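Local coordinates for protein class D beta-lactamase (Fusobacterium nucleatum subsp. polymorphum, PDB 4IED) that probably hydrolyses beta-lactam antibiotics to substituted beta-amino acids, a reaction consistent with a role in antibiotic resistance, at residues Ser106-Pro109 against Ala110-Leu114; Glu125-Lys129 against Leu130-Asn134; Phe171-Glu174 against Asn175-Gln178. One frame throughout, in Å; residues are numbered along the deposited sequence. Where two conformers were deposited one is given.

Contact 1: residues Ser106-Pro109 against Ala110-Leu114; sequences SQVP and AYKKL
K112 N donates to V108 O over 2.9 Å and K113 N to P109 O over 3.1 Å, the first full rungs of helix 108-130. One residue earlier, at the N-cap position, Q107 O is shared by two weaker donors: A110 N lies 3.0 Å from Q107 O, with a bent N-H angle of 130°, and Y111 N is more distant. The rim of the Y111 ring meets the same oxygen, CD1 lying 3.9 Å from Q107 O in the ring plane, while the phenol OH bonds to T64. The fully extended Q107 side chain runs past A110, placing OE1 3.6 Å from A110 CB; its amide is held by S97, W93 O and K95 O. S106-Q107-V108 is the Ser-Xaa-Val motif of class D enzymes. S106 closes helix 99-105 as C-prime residue of a Schellman motif, and its OG bonds to S57 and K196. Farther out come apolar contacts. V108 turns CG1 anti to its N (chi1 -173°), where the methyl lies across the K112 chain, 3.7 Å from K112 CE. P109 faces Y81 and W93. The polar exception, K113, forms a salt bridge with E117.

Contact 2: residues Glu125-Lys129 against Leu130-Asn134; sequences EGLNK and LNYGN
L127 and Y132 make the tight side of this helix end. Methyl CD2 of L127 lies 3.9 Å from Y132 CB and meets the start of the ring obliquely. Y132 sets its ring anti to the backbone N (chi1 -172°), which carries it past L127 toward F59, where the two rings meet edge-to-face; P55 also packs on Y132. L127 has I137 as a further neighbour. The L130 side chain lies beyond the oxygen end of G126, with CG 3.4 Å from G126 O, and its branch packs on F62 and I66 of helix 62-69. G126 O is also the acceptor for L130 N at 3.0 Å. A straight bond from Y132 N to L127 O (3.0 Å, 169°) and a weak one from N131 N to N128 O draw the chain back into the last turn. N131, with positive phi, makes this a Schellman motif ending helix 108-130, and the chain leaves it directly into Y132-G133-N134, the Tyr-Gly-Asn motif of class D beta-lactamases. G133 also has positive phi, which favours glycine. In contrast, N128, K129 and N131 line the solvent side. The K129 chain, bent at chi3, turns away from the loop. N131 OD1 is not left idle: K135 NZ bonds to it and to G133 O. N134 is held by K151 N and E136 N at OD1 and by P149 O at ND2; with E136 it has been seen to bind magnesium in this protein, though no ion sits there in this model.

Contact 3: residues Phe171-Glu174 against Asn175-Gln178; sequences FKLE and NQEQ
E174 O is gripped twice by Q178, whose backbone N (3.3 Å) and side-chain NE2 (3.2 Å from E174 O) arrive from opposite faces of the carbonyl plane. Both donors stand well above that plane, the side-chain one by 53°, and neither sits on a lone pair; E174 O nevertheless lies close to the amide plane of Q178. The extended Q178 chain brings NE2 back to E174 O, four residues earlier, while OE1 bonds to V76 N, fixing both ends of the amide. Next to this pair, L173 O accepts from E177 N at 2.9 Å and also from a water that sits 2.8 Å from L173 O and 2.7 Å from E177 OE1, bridging the two. The E177 chain, bent at chi2, carries OE1 to the water. Nearby, E174 and N175 lie side by side, their carboxylate and amide planes 68° apart. N175 ND2 passes 3.6 Å from K172 CB and bonds to E69 OE1, which also takes K172 N. The Q176 chain runs back along the turn, its CG 4.1 Å from F171 CB. F171 itself is buried between helices 62-69 and 108-130. Q176 N makes a straight bond (169°) to K172 O, and N175 N a weak one to the same atom, as in the first turn of a helix, here 173-182, with K172 at the N-cap position.

How the contacts relate
Contacts 1 and 2 mark the start and end of helix 108-130; their centres are 20 Å apart and their nearest atoms about 11 Å. Contact 3, on helix 173-182, meets only contact 2: F171 CE1 packs 3.5 Å from L130 CD2, and F171 CZ lies 4.1 Å from K129 CE. Its nearest atoms stay about 9 Å from contact 1. Helix 62-69 touches all three, through Y111 and L114, L130, and F171, N175 and Q178. S106 of contact 1 bonds to S57 and, weakly, to the carboxylated lysine at position 60, which probably form the active-site Ser-Xaa-Xaa-Lys motif, as in class D enzymes. Magnesium ions, separate from the N134 site, lie about 7 Å from the K113 and E177 side chains.

Contact 1: residues Ser106-Pro109 against Ala110-Leu114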
loop_
_atom_site.group_PDB
_atom_site.type_symbol
_atom_site.label_atom_id
_atom_site.label_comp_id
_atom_site.label_asym_id
_atom_site.label_seq_id
_atom_site.Cartn_x
_atom_site.Cartn_y
_atom_site.Cartn_z
ATOM N N SER A 106 8.867 5.226 -4.608
ATOM C CA SER A 106 7.918 4.539 -5.540
ATOM C C SER A 106 8.536 4.369 -6.924
ATOM O O SER A 106 7.969 4.726 -7.991
ATOM C CB SER A 106 6.605 5.326 -5.605
ATOM O OG SER A 106 5.535 4.385 -5.902
ATOM N N GLN A 107 9.754 3.851 -6.924
ATOM C CA GLN A 107 10.593 3.733 -8.122
ATOM C C GLN A 107 10.069 2.591 -9.019
ATOM O O GLN A 107 10.516 1.443 -8.957
ATOM C CB GLN A 107 12.068 3.556 -7.719
ATOM C CG GLN A 107 13.097 3.669 -8.854
ATOM C CD GLN A 107 14.509 3.495 -8.330
ATOM O OE1 GLN A 107 14.686 2.680 -7.392
ATOM N NE2 GLN A 107 15.495 4.080 -8.970
ATOM N N VAL A 108 9.083 2.886 -9.835
ATOM C CA VAL A 108 8.453 1.856 -10.657
ATOM C C VAL A 108 9.424 1.036 -11.422
ATOM O O VAL A 108 9.223 -0.164 -11.473
ATOM C CB VAL A 108 7.397 2.486 -11.543
ATOM C CG1 VAL A 108 6.597 1.389 -12.296
ATOM C CG2 VAL A 108 6.352 3.258 -10.775
ATOM N N PRO A 109 10.465 1.624 -12.114
ATOM C CA PRO A 109 11.291 0.676 -12.871
ATOM C C PRO A 109 11.969 -0.390 -12.065
ATOM O O PRO A 109 12.255 -1.523 -12.576
ATOM C CB PRO A 109 12.332 1.551 -13.560
ATOM C CG PRO A 109 12.027 2.987 -13.108
ATOM C CD PRO A 109 10.804 3.033 -12.290
ATOM N N ALA A 110 12.305 -0.145 -10.808
ATOM C CA ALA A 110 12.950 -1.124 -9.926
ATOM C C ALA A 110 11.942 -2.246 -9.621
ATOM O O ALA A 110 12.333 -3.379 -9.616
ATOM C CB ALA A 110 13.382 -0.436 -8.643
ATOM N N TYR A 111 10.665 -1.907 -9.392
ATOM C CA TYR A 111 9.683 -2.893 -9.090
ATOM C C TYR A 111 9.204 -3.651 -10.348
ATOM O O TYR A 111 8.839 -4.842 -10.253
ATOM C CB TYR A 111 8.528 -2.311 -8.274
ATOM C CG TYR A 111 8.888 -2.271 -6.808
ATOM C CD1 TYR A 111 9.529 -1.129 -6.262
ATOM C CD2 TYR A 111 8.614 -3.354 -6.003
ATOM C CE1 TYR A 111 9.991 -1.188 -4.974
ATOM C CE2 TYR A 111 9.044 -3.356 -4.687
ATOM C CZ TYR A 111 9.679 -2.241 -4.186
ATOM O OH TYR A 111 10.120 -2.246 -2.857
ATOM N N LYS A 112 9.313 -3.026 -11.507
ATOM C CA LYS A 112 9.044 -3.790 -12.766
ATOM C C LYS A 112 10.195 -4.849 -12.910
ATOM O O LYS A 112 9.938 -5.995 -13.266
ATOM C CB LYS A 112 8.972 -2.858 -13.923
ATOM C CG LYS A 112 7.732 -2.064 -13.949
ATOM C CD LYS A 112 7.626 -1.220 -15.223
ATOM C CE LYS A 112 6.275 -0.579 -15.386
ATOM N NZ LYS A 112 6.099 0.173 -16.625
ATOM N N LYS A 113 11.443 -4.464 -12.697
ATOM C CA LYS A 113 12.533 -5.428 -12.716
ATOM C C LYS A 113 12.314 -6.562 -11.731
ATOM O O LYS A 113 12.492 -7.752 -12.072
ATOM C CB LYS A 113 13.839 -4.701 -12.377
ATOM C CG LYS A 113 15.084 -5.580 -12.333
ATOM C CD LYS A 113 16.306 -4.735 -12.066
ATOM C CE LYS A 113 17.544 -5.538 -12.068
ATOM N NZ LYS A 113 17.672 -6.362 -13.313
ATOM N N LEU A 114 11.902 -6.238 -10.496
ATOM C CA LEU A 114 11.564 -7.271 -9.529
ATOM C C LEU A 114 10.505 -8.256 -10.038
ATOM O O LEU A 114 10.664 -9.466 -9.948
ATOM C CB LEU A 114 11.125 -6.614 -8.224
ATOM C CG LEU A 114 10.860 -7.578 -7.040
ATOM C CD1 LEU A 114 11.981 -8.437 -6.719
ATOM C CD2 LEU A 114 10.389 -6.851 -5.853
#

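Contact 2: residues Glu125-Lys129 against Leu130-Asn134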
loop_
_atom_site.group_PDB
_atom_site.type_symbol
_atom_site.label_atom_id
_atom_site.label_comp_id
_atom_site.label_asym_id
_atom_site.label_seq_id
_atom_site.Cartn_x
_atom_site.Cartn_y
_atom_site.Cartn_z
ATOM N N GLU A 125 2.193 -17.572 -7.333
ATOM C CA GLU A 125 2.231 -18.342 -6.094
ATOM C C GLU A 125 2.225 -17.377 -4.922
ATOM O O GLU A 125 1.581 -17.654 -3.896
ATOM C CB GLU A 125 3.497 -19.199 -6.126
ATOM C CG GLU A 125 3.300 -20.470 -6.962
ATOM C CD GLU A 125 4.508 -21.293 -7.322
ATOM O OE1 GLU A 125 4.181 -22.436 -7.816
ATOM O OE2 GLU A 125 5.702 -20.823 -7.206
ATOM N N GLY A 126 2.907 -16.228 -5.016
ATOM C CA GLY A 126 2.900 -15.222 -3.993
ATOM C C GLY A 126 1.564 -14.572 -3.694
ATOM O O GLY A 126 1.111 -14.458 -2.563
ATOM N N LEU A 127 0.901 -14.182 -4.799
ATOM C CA LEU A 127 -0.449 -13.609 -4.702
ATOM C C LEU A 127 -1.420 -14.645 -4.066
ATOM O O LEU A 127 -2.273 -14.322 -3.281
ATOM C CB LEU A 127 -1.005 -13.194 -6.053
ATOM C CG LEU A 127 -0.287 -12.040 -6.792
ATOM C CD1 LEU A 127 -0.935 -11.725 -8.160
ATOM C CD2 LEU A 127 -0.250 -10.814 -5.934
ATOM N N ASN A 128 -1.221 -15.917 -4.445
ATOM C CA ASN A 128 -2.137 -16.957 -4.018
ATOM C C ASN A 128 -1.913 -17.265 -2.535
ATOM O O ASN A 128 -2.889 -17.462 -1.779
ATOM C CB ASN A 128 -1.952 -18.213 -4.845
ATOM C CG ASN A 128 -2.569 -18.088 -6.235
ATOM O OD1 ASN A 128 -3.124 -17.044 -6.557
ATOM N ND2 ASN A 128 -2.490 -19.095 -7.022
ATOM N N LYS A 129 -0.636 -17.230 -2.101
ATOM C CA LYS A 129 -0.266 -17.439 -0.674
ATOM C C LYS A 129 -0.852 -16.320 0.198
ATOM O O LYS A 129 -1.315 -16.573 1.336
ATOM C CB LYS A 129 1.205 -17.544 -0.536
ATOM C CG LYS A 129 1.746 -18.887 -0.931
ATOM C CD LYS A 129 3.217 -18.702 -1.245
ATOM C CE LYS A 129 3.973 -18.459 0.000
ATOM N NZ LYS A 129 5.415 -18.631 -0.348
ATOM N N LEU A 130 -0.831 -15.075 -0.310
ATOM C CA LEU A 130 -1.457 -13.946 0.318
ATOM C C LEU A 130 -2.950 -13.835 0.209
ATOM O O LEU A 130 -3.576 -12.998 0.842
ATOM C CB LEU A 130 -0.860 -12.632 -0.243
ATOM C CG LEU A 130 0.590 -12.334 0.081
ATOM C CD1 LEU A 130 1.226 -11.378 -0.892
ATOM C CD2 LEU A 130 0.826 -11.935 1.541
ATOM N N ASN A 131 -3.542 -14.647 -0.703
ATOM C CA ASN A 131 -4.897 -14.502 -1.126
ATOM C C ASN A 131 -5.216 -13.004 -1.472
ATOM O O ASN A 131 -6.218 -12.449 -1.037
ATOM C CB ASN A 131 -5.881 -14.972 -0.089
ATOM C CG ASN A 131 -7.275 -15.106 -0.651
ATOM O OD1 ASN A 131 -7.481 -15.518 -1.826
ATOM N ND2 ASN A 131 -8.252 -14.798 0.172
ATOM N N TYR A 132 -4.317 -12.385 -2.250
ATOM C CA TYR A 132 -4.284 -10.929 -2.517
ATOM C C TYR A 132 -5.333 -10.535 -3.545
ATOM O O TYR A 132 -5.192 -10.785 -4.762
ATOM C CB TYR A 132 -2.883 -10.498 -3.024
ATOM C CG TYR A 132 -2.711 -8.999 -3.148
ATOM C CD1 TYR A 132 -3.154 -8.326 -4.233
ATOM C CD2 TYR A 132 -2.041 -8.249 -2.144
ATOM C CE1 TYR A 132 -3.015 -6.950 -4.294
ATOM C CE2 TYR A 132 -1.902 -6.896 -2.235
ATOM C CZ TYR A 132 -2.387 -6.214 -3.315
ATOM O OH TYR A 132 -2.181 -4.873 -3.439
ATOM N N GLY A 133 -6.392 -9.855 -3.098
ATOM C CA GLY A 133 -7.391 -9.390 -4.011
ATOM C C GLY A 133 -7.901 -10.469 -4.933
ATOM O O GLY A 133 -8.142 -11.600 -4.511
ATOM N N ASN A 134 -8.132 -10.137 -6.189
ATOM C CA ASN A 134 -8.551 -11.143 -7.152
ATOM C C ASN A 134 -7.466 -12.069 -7.695
ATOM O O ASN A 134 -7.730 -13.010 -8.465
ATOM C CB ASN A 134 -9.362 -10.503 -8.307
ATOM C CG ASN A 134 -8.526 -9.588 -9.189
ATOM O OD1 ASN A 134 -7.263 -9.559 -9.079
ATOM N ND2 ASN A 134 -9.223 -8.846 -10.109
#

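Contact 3: residues Phe171-Glu174 against Asn175-Gln178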
loop_
_atom_site.group_PDB
_atom_site.type_symbol
_atom_site.label_atom_id
_atom_site.label_comp_id
_atom_site.label_asym_id
_atom_site.label_seq_id
_atom_site.Cartn_x
_atom_site.Cartn_y
_atom_site.Cartn_z
ATOM N N PHE A 171 4.969 -16.111 5.667
ATOM C CA PHE A 171 6.248 -15.637 5.042
ATOM C C PHE A 171 7.255 -15.614 6.195
ATOM O O PHE A 171 6.889 -15.516 7.389
ATOM C CB PHE A 171 6.119 -14.276 4.435
ATOM C CG PHE A 171 5.322 -14.283 3.161
ATOM C CD1 PHE A 171 3.915 -14.318 3.146
ATOM C CD2 PHE A 171 5.956 -14.283 1.910
ATOM C CE1 PHE A 171 3.220 -14.407 1.954
ATOM C CE2 PHE A 171 5.245 -14.349 0.746
ATOM C CZ PHE A 171 3.838 -14.429 0.775
ATOM N N LYS A 172 8.521 -15.661 5.857
ATOM C CA LYS A 172 9.555 -15.646 6.880
ATOM C C LYS A 172 9.420 -14.423 7.761
ATOM O O LYS A 172 9.204 -13.286 7.293
ATOM C CB LYS A 172 10.994 -15.687 6.337
ATOM C CG LYS A 172 11.924 -16.443 7.260
ATOM C CD LYS A 172 13.328 -16.651 6.642
ATOM C CE LYS A 172 13.204 -17.390 5.309
ATOM N NZ LYS A 172 13.047 -18.850 5.485
ATOM N N LEU A 173 9.613 -14.562 9.071
ATOM C CA LEU A 173 9.577 -13.446 9.963
ATOM C C LEU A 173 10.539 -12.300 9.575
ATOM O O LEU A 173 10.143 -11.136 9.635
ATOM C CB LEU A 173 9.899 -13.942 11.379
ATOM C CG LEU A 173 8.797 -14.435 12.258
ATOM C CD1 LEU A 173 7.331 -14.425 11.846
ATOM C CD2 LEU A 173 9.328 -15.283 13.461
ATOM N N GLU A 174 11.714 -12.602 9.122
ATOM C CA GLU A 174 12.690 -11.551 8.866
ATOM C C GLU A 174 12.294 -10.844 7.586
ATOM O O GLU A 174 12.673 -9.758 7.454
ATOM C CB GLU A 174 14.182 -11.976 8.833
ATOM C CG GLU A 174 14.458 -13.302 9.383
ATOM C CD GLU A 174 14.448 -14.173 8.153
ATOM O OE1 GLU A 174 15.078 -15.271 8.151
ATOM O OE2 GLU A 174 13.887 -13.558 7.226
ATOM N N ASN A 175 11.537 -11.467 6.693
ATOM C CA ASN A 175 11.105 -10.778 5.505
ATOM C C ASN A 175 9.947 -9.845 5.817
ATOM O O ASN A 175 9.925 -8.695 5.335
ATOM C CB ASN A 175 10.702 -11.793 4.445
ATOM C CG ASN A 175 11.909 -12.619 3.960
ATOM O OD1 ASN A 175 12.989 -12.104 4.081
ATOM N ND2 ASN A 175 11.726 -13.817 3.380
ATOM N N GLN A 176 9.000 -10.288 6.672
ATOM C CA GLN A 176 7.959 -9.387 7.120
ATOM C C GLN A 176 8.550 -8.206 7.859
ATOM O O GLN A 176 8.133 -7.057 7.677
ATOM C CB GLN A 176 6.877 -10.107 7.933
ATOM C CG GLN A 176 6.191 -11.190 7.151
ATOM C CD GLN A 176 5.194 -11.971 7.957
ATOM O OE1 GLN A 176 5.497 -13.160 8.424
ATOM N NE2 GLN A 176 4.067 -11.407 8.199
ATOM N N GLU A 177 9.550 -8.459 8.675
ATOM C CA GLU A 177 10.209 -7.364 9.458
ATOM C C GLU A 177 10.807 -6.269 8.513
ATOM O O GLU A 177 10.730 -5.092 8.771
ATOM C CB GLU A 177 11.303 -7.919 10.400
ATOM C CG GLU A 177 11.668 -6.979 11.539
ATOM C CD GLU A 177 10.383 -6.719 12.429
ATOM O OE1 GLU A 177 9.521 -7.647 12.621
ATOM O OE2 GLU A 177 10.365 -5.674 13.028
ATOM N N GLN A 178 11.466 -6.730 7.464
ATOM C CA GLN A 178 12.052 -5.868 6.485
ATOM C C GLN A 178 11.023 -5.008 5.820
ATOM O O GLN A 178 11.190 -3.773 5.670
ATOM C CB GLN A 178 12.834 -6.647 5.467
ATOM C CG GLN A 178 14.167 -7.144 5.916
ATOM C CD GLN A 178 14.774 -7.954 4.856
ATOM O OE1 GLN A 178 15.258 -7.482 3.831
ATOM N NE2 GLN A 178 14.667 -9.245 5.022
HETATM O O HOH W 1 8.896 -10.153 11.933
#